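PDB 1YVU: hypothetical protein aq_1447 from Aquifex aeolicus, which cleaves target RNA complementary to a short single-stranded DNA guide, as an argonaute endonuclease that works with divalent metal ions, preferably magnesium. Local coordinates for residues Leu7-Ile12 and Tyr152-Leu157; Gln92-Cys97 and Val145-Glu150; Glu99-Phe104 and Trp303-Glu308; Pro604-Asn609 and Ser624-Thr629. All blocks are in the same frame, centred on the assembly; numbering follows the deposited sequence.

Contact 1: residues Leu7-Ile12 and Tyr152-Leu157; sequences LNLYRI and YFLLHL
Arg11 lays its guanidinium flat on the ring of Tyr152, the planes 22° apart and Arg11 CZ 3.9 Å from the ring centroid. The overlap is shifted toward the rim: Arg11 NE sits near Tyr152 CG at 3.6 Å, and NH2 reaches over CD2 and CE2. The extended Arg11 chain from CG to NE (chi2 -166°) brings the group over the ring, where the near-parallel planes make a cation-pi stack just before strand 153-165. Behind it, Leu9, Arg11, Leu154 and His156 share one face of an antiparallel sheet. There Leu154 divides its branches, CD1 meeting Leu9 CB at 4.0 Å and CD2 meeting Arg11 CG at 4.0 Å, while Leu9 CD2 touches the CB of His156. On the other face Ile12 CD1 rests against Leu155 CB at 4.1 Å, and Tyr10, whose OH bonds Glu309, places Leu155 O near its ring plane at the edge. The backbones pair through Leu155 N to Tyr10 O (2.7 Å) and Tyr10 N to Leu155 O (3.1 Å). A leucine in place of Arg11 would probably leave the Tyr152 ring without its cation and lose the long, weak ion pairs to Glu150 and Glu310. The strands thus join the N-terminal domain to linker L1 by backbone bonds and buried apolar groups, with the charged stack reserved for the more exposed end.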
# COMPACT_ATOMS: atom_id res chain seq x y z
N LEU A 7 2.45 15.71 -13.72
CA LEU A 7 2.55 15.11 -12.39
C LEU A 7 2.61 16.18 -11.29
O LEU A 7 3.15 17.28 -11.51
CB LEU A 7 3.82 14.27 -12.23
CG LEU A 7 4.13 12.96 -12.95
CD1 LEU A 7 5.17 13.24 -14.02
CD2 LEU A 7 4.67 11.92 -12.02
N ASN A 8 2.25 15.73 -10.07
CA ASN A 8 2.23 16.46 -8.78
C ASN A 8 3.60 16.94 -8.37
O ASN A 8 3.86 17.08 -7.16
CB ASN A 8 1.92 15.49 -7.63
CG ASN A 8 0.55 14.95 -7.67
OD1 ASN A 8 -0.36 15.51 -7.08
ND2 ASN A 8 0.41 13.80 -8.29
N LEU A 9 4.53 17.05 -9.33
CA LEU A 9 5.90 17.45 -9.02
C LEU A 9 6.24 18.83 -9.50
O LEU A 9 5.99 19.15 -10.64
CB LEU A 9 6.88 16.43 -9.61
CG LEU A 9 6.65 14.98 -9.19
CD1 LEU A 9 7.28 14.02 -10.15
CD2 LEU A 9 7.13 14.76 -7.81
N TYR A 10 6.77 19.66 -8.61
CA TYR A 10 7.12 21.03 -8.94
C TYR A 10 8.50 21.35 -8.39
O TYR A 10 8.73 21.15 -7.19
CB TYR A 10 6.15 21.99 -8.26
CG TYR A 10 4.70 21.74 -8.53
CD1 TYR A 10 3.95 20.86 -7.71
CD2 TYR A 10 4.08 22.34 -9.63
CE1 TYR A 10 2.59 20.57 -8.02
CE2 TYR A 10 2.73 22.08 -9.94
CZ TYR A 10 1.99 21.18 -9.14
OH TYR A 10 0.70 20.85 -9.52
N ARG A 11 9.37 21.97 -9.22
CA ARG A 11 10.73 22.35 -8.81
C ARG A 11 10.63 23.31 -7.67
O ARG A 11 9.91 24.29 -7.75
CB ARG A 11 11.53 23.01 -9.94
CG ARG A 11 11.97 22.02 -10.98
CD ARG A 11 13.05 22.52 -11.93
NE ARG A 11 13.53 21.42 -12.79
CZ ARG A 11 14.12 21.55 -13.97
NH1 ARG A 11 14.35 22.76 -14.49
NH2 ARG A 11 14.48 20.46 -14.66
N ILE A 12 11.21 22.90 -6.55
CA ILE A 12 11.24 23.70 -5.35
C ILE A 12 12.67 24.21 -5.12
O ILE A 12 13.66 23.54 -5.45
CB ILE A 12 10.61 22.94 -4.12
CG1 ILE A 12 10.55 23.84 -2.90
CG2 ILE A 12 11.36 21.64 -3.79
CD1 ILE A 12 9.69 23.31 -1.83
N TYR A 152 17.39 18.36 -9.36
CA TYR A 152 16.56 19.41 -8.73
C TYR A 152 15.60 18.76 -7.75
O TYR A 152 15.18 17.60 -7.94
CB TYR A 152 15.75 20.20 -9.78
CG TYR A 152 16.58 20.71 -10.94
CD1 TYR A 152 17.13 22.02 -10.94
CD2 TYR A 152 16.91 19.85 -12.02
CE1 TYR A 152 18.03 22.46 -12.00
CE2 TYR A 152 17.80 20.28 -13.07
CZ TYR A 152 18.36 21.57 -13.06
OH TYR A 152 19.25 21.91 -14.07
N PHE A 153 15.29 19.48 -6.67
CA PHE A 153 14.34 18.99 -5.67
C PHE A 153 12.92 19.26 -6.14
O PHE A 153 12.64 20.31 -6.73
CB PHE A 153 14.58 19.63 -4.31
CG PHE A 153 15.88 19.22 -3.65
CD1 PHE A 153 16.51 20.06 -2.71
CD2 PHE A 153 16.49 17.98 -3.95
CE1 PHE A 153 17.71 19.68 -2.08
CE2 PHE A 153 17.69 17.60 -3.33
CZ PHE A 153 18.30 18.45 -2.39
N LEU A 154 12.05 18.27 -6.00
CA LEU A 154 10.67 18.42 -6.42
C LEU A 154 9.72 18.39 -5.25
O LEU A 154 9.87 17.57 -4.33
CB LEU A 154 10.28 17.30 -7.39
CG LEU A 154 11.22 17.09 -8.57
CD1 LEU A 154 10.87 15.86 -9.36
CD2 LEU A 154 11.22 18.36 -9.43
N LEU A 155 8.76 19.31 -5.21
CA LEU A 155 7.80 19.24 -4.15
C LEU A 155 6.70 18.40 -4.71
O LEU A 155 6.14 18.69 -5.77
CB LEU A 155 7.28 20.59 -3.69
CG LEU A 155 6.21 20.50 -2.58
CD1 LEU A 155 6.76 19.91 -1.28
CD2 LEU A 155 5.66 21.86 -2.33
N HIS A 156 6.57 17.25 -4.07
CA HIS A 156 5.53 16.31 -4.37
C HIS A 156 4.41 16.76 -3.45
O HIS A 156 4.56 16.74 -2.21
CB HIS A 156 5.98 14.89 -4.03
CG HIS A 156 4.86 13.90 -3.98
ND1 HIS A 156 3.62 14.15 -4.52
CD2 HIS A 156 4.78 12.68 -3.39
CE1 HIS A 156 2.81 13.13 -4.26
NE2 HIS A 156 3.49 12.23 -3.58
N LEU A 157 3.31 17.21 -4.07
CA LEU A 157 2.15 17.68 -3.33
C LEU A 157 0.85 17.04 -3.79
O LEU A 157 0.50 17.06 -4.97
CB LEU A 157 2.08 19.20 -3.41
CG LEU A 157 0.93 20.04 -2.84
CD1 LEU A 157 0.52 19.65 -1.45
CD2 LEU A 157 1.41 21.46 -2.85

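Contact 2: residues Gln92-Cys97 and Val145-Glu150; sequences QNEREC and VLKSEE
Glu94 turns one side of its flat carboxylate to the aliphatic chain of Lys147, whose CB and CD both pass beneath that face; no aromatic ring takes part between the two segments. The motif is a helix packed on a beta sheet: the first turn of helix 94-107, from the N-terminal domain, meets the end of strand 134-147 in linker L1, just before the chain turns back into strand 153-165. Glu94 is bent at its second torsion (chi2 110°), which folds the carboxylate over the lysine instead of extending it, and the two side chains cross at about a right angle. Glu94 CG approaches Lys147 CB to 3.5 Å, and OE1 lies 3.6 Å from Lys147 CD. The charges themselves stay apart, OE1 being 4.6 Å from NZ, beyond a salt bridge, although the opposite signs probably still attract. Closer to the helix axis, Glu94 CB sits over the carbonyl of Val145, 3.5 Å from its O. No hydrogen bond spans the two segments. Phe153 of the next strand touches Glu94, Val145 and Lys147, and so fills in beside the helix end. Deeper in the interface, one turn along the helix, Cys97 presents its sulfur to a branched side chain: SG lies 3.6 Å from Val145 CG1 and 4.0 Å from CG2.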
# COMPACT_ATOMS: atom_id res chain seq x y z
N GLN A 92 21.96 19.20 1.31
CA GLN A 92 22.73 17.99 0.95
C GLN A 92 21.78 16.82 0.64
O GLN A 92 22.13 15.86 -0.08
CB GLN A 92 23.67 17.61 2.09
CG GLN A 92 24.50 18.79 2.62
CD GLN A 92 25.49 18.40 3.69
OE1 GLN A 92 25.48 17.26 4.19
NE2 GLN A 92 26.36 19.35 4.07
N ASN A 93 20.59 16.88 1.25
CA ASN A 93 19.55 15.88 1.09
C ASN A 93 18.20 16.53 0.80
O ASN A 93 17.92 17.70 1.14
CB ASN A 93 19.37 15.05 2.37
CG ASN A 93 20.59 14.27 2.74
OD1 ASN A 93 21.35 13.80 1.88
ND2 ASN A 93 20.81 14.12 4.04
N GLU A 94 17.33 15.69 0.26
CA GLU A 94 15.94 16.01 -0.07
C GLU A 94 15.24 16.04 1.27
O GLU A 94 14.27 16.80 1.47
CB GLU A 94 15.34 14.88 -0.90
CG GLU A 94 16.21 14.46 -2.05
CD GLU A 94 16.85 13.08 -1.92
OE1 GLU A 94 18.10 13.00 -1.94
OE2 GLU A 94 16.11 12.08 -1.87
N ARG A 95 15.74 15.17 2.17
CA ARG A 95 15.24 14.99 3.52
C ARG A 95 15.30 16.30 4.28
O ARG A 95 14.29 16.73 4.83
CB ARG A 95 16.03 13.90 4.28
CG ARG A 95 15.63 13.75 5.78
CD ARG A 95 16.53 12.81 6.58
NE ARG A 95 17.96 13.09 6.41
CZ ARG A 95 18.65 14.05 7.03
NH1 ARG A 95 18.06 14.87 7.88
NH2 ARG A 95 19.95 14.17 6.83
N GLU A 96 16.46 16.96 4.23
CA GLU A 96 16.67 18.24 4.91
C GLU A 96 15.72 19.30 4.38
O GLU A 96 15.08 20.01 5.17
CB GLU A 96 18.10 18.71 4.75
CG GLU A 96 19.12 17.76 5.31
CD GLU A 96 20.55 18.21 5.08
OE1 GLU A 96 20.75 19.37 4.65
OE2 GLU A 96 21.47 17.39 5.32
N CYS A 97 15.55 19.30 3.05
CA CYS A 97 14.66 20.25 2.37
C CYS A 97 13.22 20.10 2.85
O CYS A 97 12.56 21.09 3.21
CB CYS A 97 14.78 20.07 0.85
SG CYS A 97 13.71 21.14 -0.08
N VAL A 145 9.42 16.05 -0.25
CA VAL A 145 10.40 16.59 -1.19
C VAL A 145 11.23 15.46 -1.78
O VAL A 145 11.88 14.72 -1.05
CB VAL A 145 11.30 17.66 -0.54
CG1 VAL A 145 12.44 18.03 -1.46
CG2 VAL A 145 10.45 18.91 -0.21
N LEU A 146 11.12 15.30 -3.09
CA LEU A 146 11.84 14.29 -3.87
C LEU A 146 12.94 14.96 -4.68
O LEU A 146 13.07 16.18 -4.65
CB LEU A 146 10.89 13.52 -4.81
CG LEU A 146 9.58 12.90 -4.30
CD1 LEU A 146 9.17 11.85 -5.27
CD2 LEU A 146 9.71 12.30 -2.89
N LYS A 147 13.72 14.17 -5.41
CA LYS A 147 14.85 14.67 -6.18
C LYS A 147 14.74 14.09 -7.55
O LYS A 147 14.66 12.86 -7.67
CB LYS A 147 16.14 14.15 -5.57
CG LYS A 147 17.42 14.84 -5.99
CD LYS A 147 18.60 14.21 -5.27
CE LYS A 147 19.92 14.63 -5.89
NZ LYS A 147 21.04 13.83 -5.34
N SER A 148 14.83 14.94 -8.57
CA SER A 148 14.74 14.49 -9.95
C SER A 148 15.99 13.72 -10.43
O SER A 148 16.98 13.55 -9.68
CB SER A 148 14.48 15.68 -10.89
OG SER A 148 15.54 16.63 -10.87
N GLU A 149 15.92 13.26 -11.67
CA GLU A 149 17.00 12.52 -12.32
C GLU A 149 18.20 13.46 -12.46
O GLU A 149 19.32 13.14 -12.02
CB GLU A 149 16.52 12.06 -13.71
CG GLU A 149 17.45 11.06 -14.41
CD GLU A 149 17.09 10.81 -15.87
OE1 GLU A 149 16.19 11.48 -16.43
OE2 GLU A 149 17.72 9.91 -16.47
N GLU A 150 17.89 14.67 -12.93
CA GLU A 150 18.85 15.73 -13.18
C GLU A 150 19.49 16.31 -11.92
O GLU A 150 20.66 16.73 -11.96
CB GLU A 150 18.18 16.83 -14.01
CG GLU A 150 17.24 16.29 -15.08
CD GLU A 150 17.11 17.23 -16.26
OE1 GLU A 150 16.65 18.38 -16.07
OE2 GLU A 150 17.47 16.81 -17.39

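Contact 3: residues Glu99-Phe104 and Trp303-Glu308; sequences ELFRDF and WYISPE
Trp303 takes part in two edge-to-face (T-shaped) pairs with the helix, using its face in one and its edge in the other. Phe101 directs its edge at the face of the six-membered ring, centroids 5.0 Å apart and planes at 68°, with CD1 resting above the indole. The indole in turn points its own edge at the face of Phe104: NE1 lies 3.4 Å from Phe104 CD1, and the planes stand at 73°. Together the three rings form an aromatic cluster. Aliphatic contacts fill in around it. Leu100 CD2 meets Trp303 CZ2 at 3.9 Å, and the CB of Phe101 meets CH2 at 3.6 Å. Phe101 has CG anti to its backbone N (chi1 -177°), which sends the ring past the indole until CZ reaches Ile305 CD1 at 3.8 Å. Polar bonds between the segments are absent. Strand 303-305, from linker L2, is an edge strand of the antiparallel sheet and pairs with strand 9-14, from which Tyr14 stacks on Trp303; Leu298 of helix 280-299 touches the side chains of Phe101, Phe104 and Trp303. Helix and strand run nearly perpendicular, axes 11.7 Å apart at closest approach, a distance spanned by large side chains. Linker L2 and the N-terminal domain are joined here by apolar and edge-to-face aromatic packing, to which the indole N-H edge at the Phe104 face probably adds an electrostatic share.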
# COMPACT_ATOMS: atom_id res chain seq x y z
N GLU A 99 12.21 18.50 5.75
CA GLU A 99 12.19 18.78 7.17
C GLU A 99 12.01 20.24 7.41
O GLU A 99 11.02 20.64 8.04
CB GLU A 99 13.46 18.31 7.85
CG GLU A 99 13.60 16.83 7.79
CD GLU A 99 14.75 16.32 8.61
OE1 GLU A 99 15.55 17.14 9.11
OE2 GLU A 99 14.85 15.09 8.80
N LEU A 100 12.83 21.05 6.73
CA LEU A 100 12.77 22.50 6.85
C LEU A 100 11.47 23.07 6.22
O LEU A 100 10.73 23.78 6.89
CB LEU A 100 14.03 23.15 6.26
CG LEU A 100 14.23 24.61 6.71
CD1 LEU A 100 14.99 24.60 7.99
CD2 LEU A 100 14.95 25.46 5.65
N PHE A 101 11.15 22.66 4.98
CA PHE A 101 9.94 23.13 4.30
C PHE A 101 8.66 22.93 5.13
O PHE A 101 7.87 23.87 5.29
CB PHE A 101 9.78 22.44 2.93
CG PHE A 101 8.58 22.92 2.11
CD1 PHE A 101 8.54 24.23 1.54
CD2 PHE A 101 7.48 22.07 1.89
CE1 PHE A 101 7.41 24.67 0.77
CE2 PHE A 101 6.34 22.51 1.13
CZ PHE A 101 6.31 23.81 0.57
N ARG A 102 8.49 21.72 5.67
CA ARG A 102 7.32 21.34 6.47
C ARG A 102 7.06 22.23 7.67
O ARG A 102 5.95 22.68 7.92
CB ARG A 102 7.46 19.90 6.95
CG ARG A 102 7.14 18.87 5.91
CD ARG A 102 7.12 17.49 6.53
NE ARG A 102 6.64 16.49 5.58
CZ ARG A 102 6.88 15.18 5.65
NH1 ARG A 102 7.61 14.68 6.65
NH2 ARG A 102 6.43 14.37 4.70
N ASP A 103 8.14 22.55 8.37
CA ASP A 103 8.11 23.40 9.55
C ASP A 103 7.75 24.82 9.20
O ASP A 103 7.35 25.60 10.06
CB ASP A 103 9.47 23.33 10.27
CG ASP A 103 9.77 21.94 10.89
OD1 ASP A 103 8.88 21.04 10.90
OD2 ASP A 103 10.91 21.75 11.38
N PHE A 104 7.88 25.16 7.93
CA PHE A 104 7.50 26.49 7.49
C PHE A 104 6.00 26.51 7.30
O PHE A 104 5.36 27.46 7.72
CB PHE A 104 8.19 26.87 6.19
CG PHE A 104 9.45 27.61 6.40
CD1 PHE A 104 10.67 26.96 6.35
CD2 PHE A 104 9.42 28.99 6.66
CE1 PHE A 104 11.87 27.65 6.55
CE2 PHE A 104 10.61 29.70 6.87
CZ PHE A 104 11.84 29.03 6.81
N TRP A 303 11.55 30.94 -0.21
CA TRP A 303 11.08 29.76 -0.95
C TRP A 303 10.42 30.00 -2.30
O TRP A 303 9.53 30.84 -2.42
CB TRP A 303 10.09 28.97 -0.10
CG TRP A 303 10.67 28.27 1.06
CD1 TRP A 303 10.71 28.73 2.32
CD2 TRP A 303 11.27 26.96 1.08
NE1 TRP A 303 11.28 27.80 3.15
CE2 TRP A 303 11.64 26.70 2.42
CE3 TRP A 303 11.53 25.97 0.09
CZ2 TRP A 303 12.27 25.49 2.82
CZ3 TRP A 303 12.17 24.75 0.49
CH2 TRP A 303 12.53 24.54 1.86
N TYR A 304 10.81 29.19 -3.28
CA TYR A 304 10.25 29.23 -4.61
C TYR A 304 9.74 27.84 -4.92
O TYR A 304 10.36 26.85 -4.54
CB TYR A 304 11.29 29.58 -5.66
CG TYR A 304 10.74 29.62 -7.07
CD1 TYR A 304 9.95 30.71 -7.49
CD2 TYR A 304 11.04 28.60 -8.01
CE1 TYR A 304 9.47 30.81 -8.81
CE2 TYR A 304 10.56 28.68 -9.36
CZ TYR A 304 9.77 29.80 -9.74
OH TYR A 304 9.28 29.93 -11.02
N ILE A 305 8.58 27.80 -5.58
CA ILE A 305 7.94 26.58 -6.01
C ILE A 305 7.48 26.90 -7.43
O ILE A 305 6.83 27.93 -7.68
CB ILE A 305 6.70 26.18 -5.11
CG1 ILE A 305 7.09 26.06 -3.62
CG2 ILE A 305 6.14 24.81 -5.58
CD1 ILE A 305 5.94 25.80 -2.66
N SER A 306 7.86 26.02 -8.37
CA SER A 306 7.49 26.16 -9.76
C SER A 306 5.97 25.99 -9.96
O SER A 306 5.35 25.12 -9.34
CB SER A 306 8.24 25.10 -10.60
OG SER A 306 8.23 25.40 -12.00
N PRO A 307 5.32 26.93 -10.70
CA PRO A 307 3.87 26.88 -10.97
C PRO A 307 3.56 25.76 -11.98
O PRO A 307 2.43 25.29 -12.09
CB PRO A 307 3.60 28.25 -11.61
CG PRO A 307 4.62 29.13 -10.94
CD PRO A 307 5.85 28.27 -11.05
N GLU A 308 4.62 25.35 -12.67
CA GLU A 308 4.56 24.32 -13.68
C GLU A 308 4.93 22.89 -13.22
O GLU A 308 6.03 22.64 -12.69
CB GLU A 308 5.40 24.75 -14.89
CG GLU A 308 4.80 25.93 -15.66
CD GLU A 308 4.70 25.68 -17.16
OE1 GLU A 308 5.75 25.68 -17.84
OE2 GLU A 308 3.57 25.47 -17.66

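Contact 4: residues Pro604-Asn609 and Ser624-Thr629; sequences PRFFSN and SVILAT
Phe606 reaches across to the end of strand 624-627 and the Ala628 that follows it with the far side of its ring. From CB the chain sets off with CG anti to the carbonyl carbon (chi1 -75°), and the ring is carried outward until CD1 comes 4.1 Å from the methyl of Ala628. One atom further, CE1 has three neighbours: it lies 3.8 Å from Ala628 CB, 3.7 Å from Ala628 N and 4.2 Å from Ile626 CG2. At the tip, CZ stops 3.7 Å from Ile626 O. That oxygen and the carbonyl carbon of Leu627 both sit at the ring edge, near its plane, so the phenyl meets the backbone edge-on. Pro604 makes the second half of the contact. Its CG touches Ile626 CD1 at 3.8 Å, the two side chains crossing at about a right angle, while its carbonyl O lies 3.4 Å from Ile626 CG2. Ile626 CD1 thus meets the proline ring, while CG2 lies by the Pro604 carbonyl and, more loosely, the phenyl. Leu7, near the N-terminus, packs on Pro604, Phe606 and Ile626 together. An alanine instead of Phe606 would be likely to open a gap beside Ala628 and strip Ile626 CG2 of its ring neighbour. Both segments belong to the PIWI domain, which has an RNase H fold, and 624-629 lies within the PIWI box. The backbones of Ile626 and Ala628 bond to Tyr618 and Gly615. Between the two segments there is no hydrogen bond; they meet by van der Waals contact of apolar groups with each other and with backbone atoms.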
# COMPACT_ATOMS: atom_id res chain seq x y z
N PRO A 604 3.31 9.99 -6.84
CA PRO A 604 2.88 11.14 -7.65
C PRO A 604 2.03 10.61 -8.79
O PRO A 604 2.41 9.65 -9.46
CB PRO A 604 4.20 11.69 -8.16
CG PRO A 604 5.14 11.38 -7.07
CD PRO A 604 4.78 9.97 -6.75
N ARG A 605 0.84 11.21 -8.94
CA ARG A 605 -0.11 10.81 -9.97
C ARG A 605 0.22 11.36 -11.35
O ARG A 605 1.18 12.12 -11.49
CB ARG A 605 -1.53 11.15 -9.52
CG ARG A 605 -2.05 10.29 -8.32
CD ARG A 605 -3.59 10.22 -8.27
NE ARG A 605 -4.12 10.28 -6.90
CZ ARG A 605 -4.26 11.41 -6.20
NH1 ARG A 605 -3.92 12.58 -6.74
NH2 ARG A 605 -4.69 11.38 -4.94
N PHE A 606 -0.45 10.82 -12.38
CA PHE A 606 -0.30 11.25 -13.77
C PHE A 606 -1.63 11.87 -14.20
O PHE A 606 -2.71 11.26 -14.03
CB PHE A 606 -0.02 10.09 -14.72
CG PHE A 606 1.38 9.55 -14.65
CD1 PHE A 606 1.61 8.27 -14.12
CD2 PHE A 606 2.48 10.24 -15.20
CE1 PHE A 606 2.91 7.69 -14.14
CE2 PHE A 606 3.79 9.65 -15.21
CZ PHE A 606 3.99 8.38 -14.69
N PHE A 607 -1.55 13.09 -14.73
CA PHE A 607 -2.72 13.82 -15.18
C PHE A 607 -2.53 14.07 -16.66
O PHE A 607 -1.53 14.66 -17.07
CB PHE A 607 -2.88 15.16 -14.43
CG PHE A 607 -2.79 15.04 -12.92
CD1 PHE A 607 -1.62 15.43 -12.23
CD2 PHE A 607 -3.87 14.54 -12.17
CE1 PHE A 607 -1.53 15.32 -10.80
CE2 PHE A 607 -3.80 14.41 -10.74
CZ PHE A 607 -2.64 14.80 -10.06
N SER A 608 -3.46 13.54 -17.46
CA SER A 608 -3.49 13.68 -18.91
C SER A 608 -4.75 13.00 -19.42
O SER A 608 -5.33 12.16 -18.72
CB SER A 608 -2.29 13.05 -19.58
OG SER A 608 -2.06 11.78 -19.01
N ASN A 609 -5.09 13.31 -20.67
CA ASN A 609 -6.28 12.81 -21.34
C ASN A 609 -6.04 11.66 -22.30
O ASN A 609 -6.97 11.14 -22.94
CB ASN A 609 -6.95 13.99 -22.05
CG ASN A 609 -7.24 15.14 -21.09
OD1 ASN A 609 -8.18 15.07 -20.29
ND2 ASN A 609 -6.40 16.17 -21.11
N SER A 624 15.01 5.44 -8.99
CA SER A 624 13.62 5.27 -8.63
C SER A 624 12.85 5.89 -9.80
O SER A 624 13.35 6.82 -10.45
CB SER A 624 13.28 5.88 -7.26
OG SER A 624 13.92 7.12 -7.03
N VAL A 625 11.73 5.25 -10.18
CA VAL A 625 10.88 5.65 -11.31
C VAL A 625 9.42 5.59 -10.92
O VAL A 625 8.96 4.57 -10.37
CB VAL A 625 11.04 4.63 -12.51
CG1 VAL A 625 10.02 4.90 -13.63
CG2 VAL A 625 12.42 4.65 -13.07
N ILE A 626 8.68 6.63 -11.28
CA ILE A 626 7.23 6.69 -11.04
C ILE A 626 6.73 6.13 -12.36
O ILE A 626 7.01 6.67 -13.42
CB ILE A 626 6.78 8.10 -10.78
CG1 ILE A 626 7.43 8.57 -9.49
CG2 ILE A 626 5.26 8.16 -10.64
CD1 ILE A 626 7.79 10.05 -9.50
N LEU A 627 6.02 5.01 -12.27
CA LEU A 627 5.59 4.29 -13.44
C LEU A 627 4.11 4.00 -13.56
O LEU A 627 3.48 3.54 -12.60
CB LEU A 627 6.36 2.95 -13.46
CG LEU A 627 6.24 2.02 -14.65
CD1 LEU A 627 6.81 2.76 -15.86
CD2 LEU A 627 6.95 0.67 -14.41
N ALA A 628 3.59 4.13 -14.78
CA ALA A 628 2.20 3.82 -15.05
C ALA A 628 2.17 2.36 -15.53
O ALA A 628 2.64 2.05 -16.65
CB ALA A 628 1.69 4.72 -16.08
N THR A 629 1.62 1.48 -14.68
CA THR A 629 1.53 0.05 -14.96
C THR A 629 0.31 -0.46 -15.69
O THR A 629 0.26 -1.65 -16.06
CB THR A 629 1.58 -0.74 -13.69
OG1 THR A 629 0.80 -0.06 -12.68
CG2 THR A 629 3.00 -0.92 -13.26

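In the fold
Contacts 1, 2 and 3 gather on one antiparallel sheet, in which strands 134-147, 153-165, 9-14 and 303-305 are successive neighbours. Contact 1 lies within the sheet, mostly buried with Tyr152 exposed at one end, and relies on backbone bonds; contacts 2 and 3 pack successive turns of helix 94-107 against it. Toward the start of that helix contact 2 is partly buried and mixes charged with apolar atoms, whereas contact 3 is buried and aromatic. Phe101 of contact 3 also touches Leu155 of contact 1. Contact 4, buried and apolar, belongs to the PIWI domain instead, its centre about 13 Å from that of contact 1, which it meets through Leu7 and Asn8.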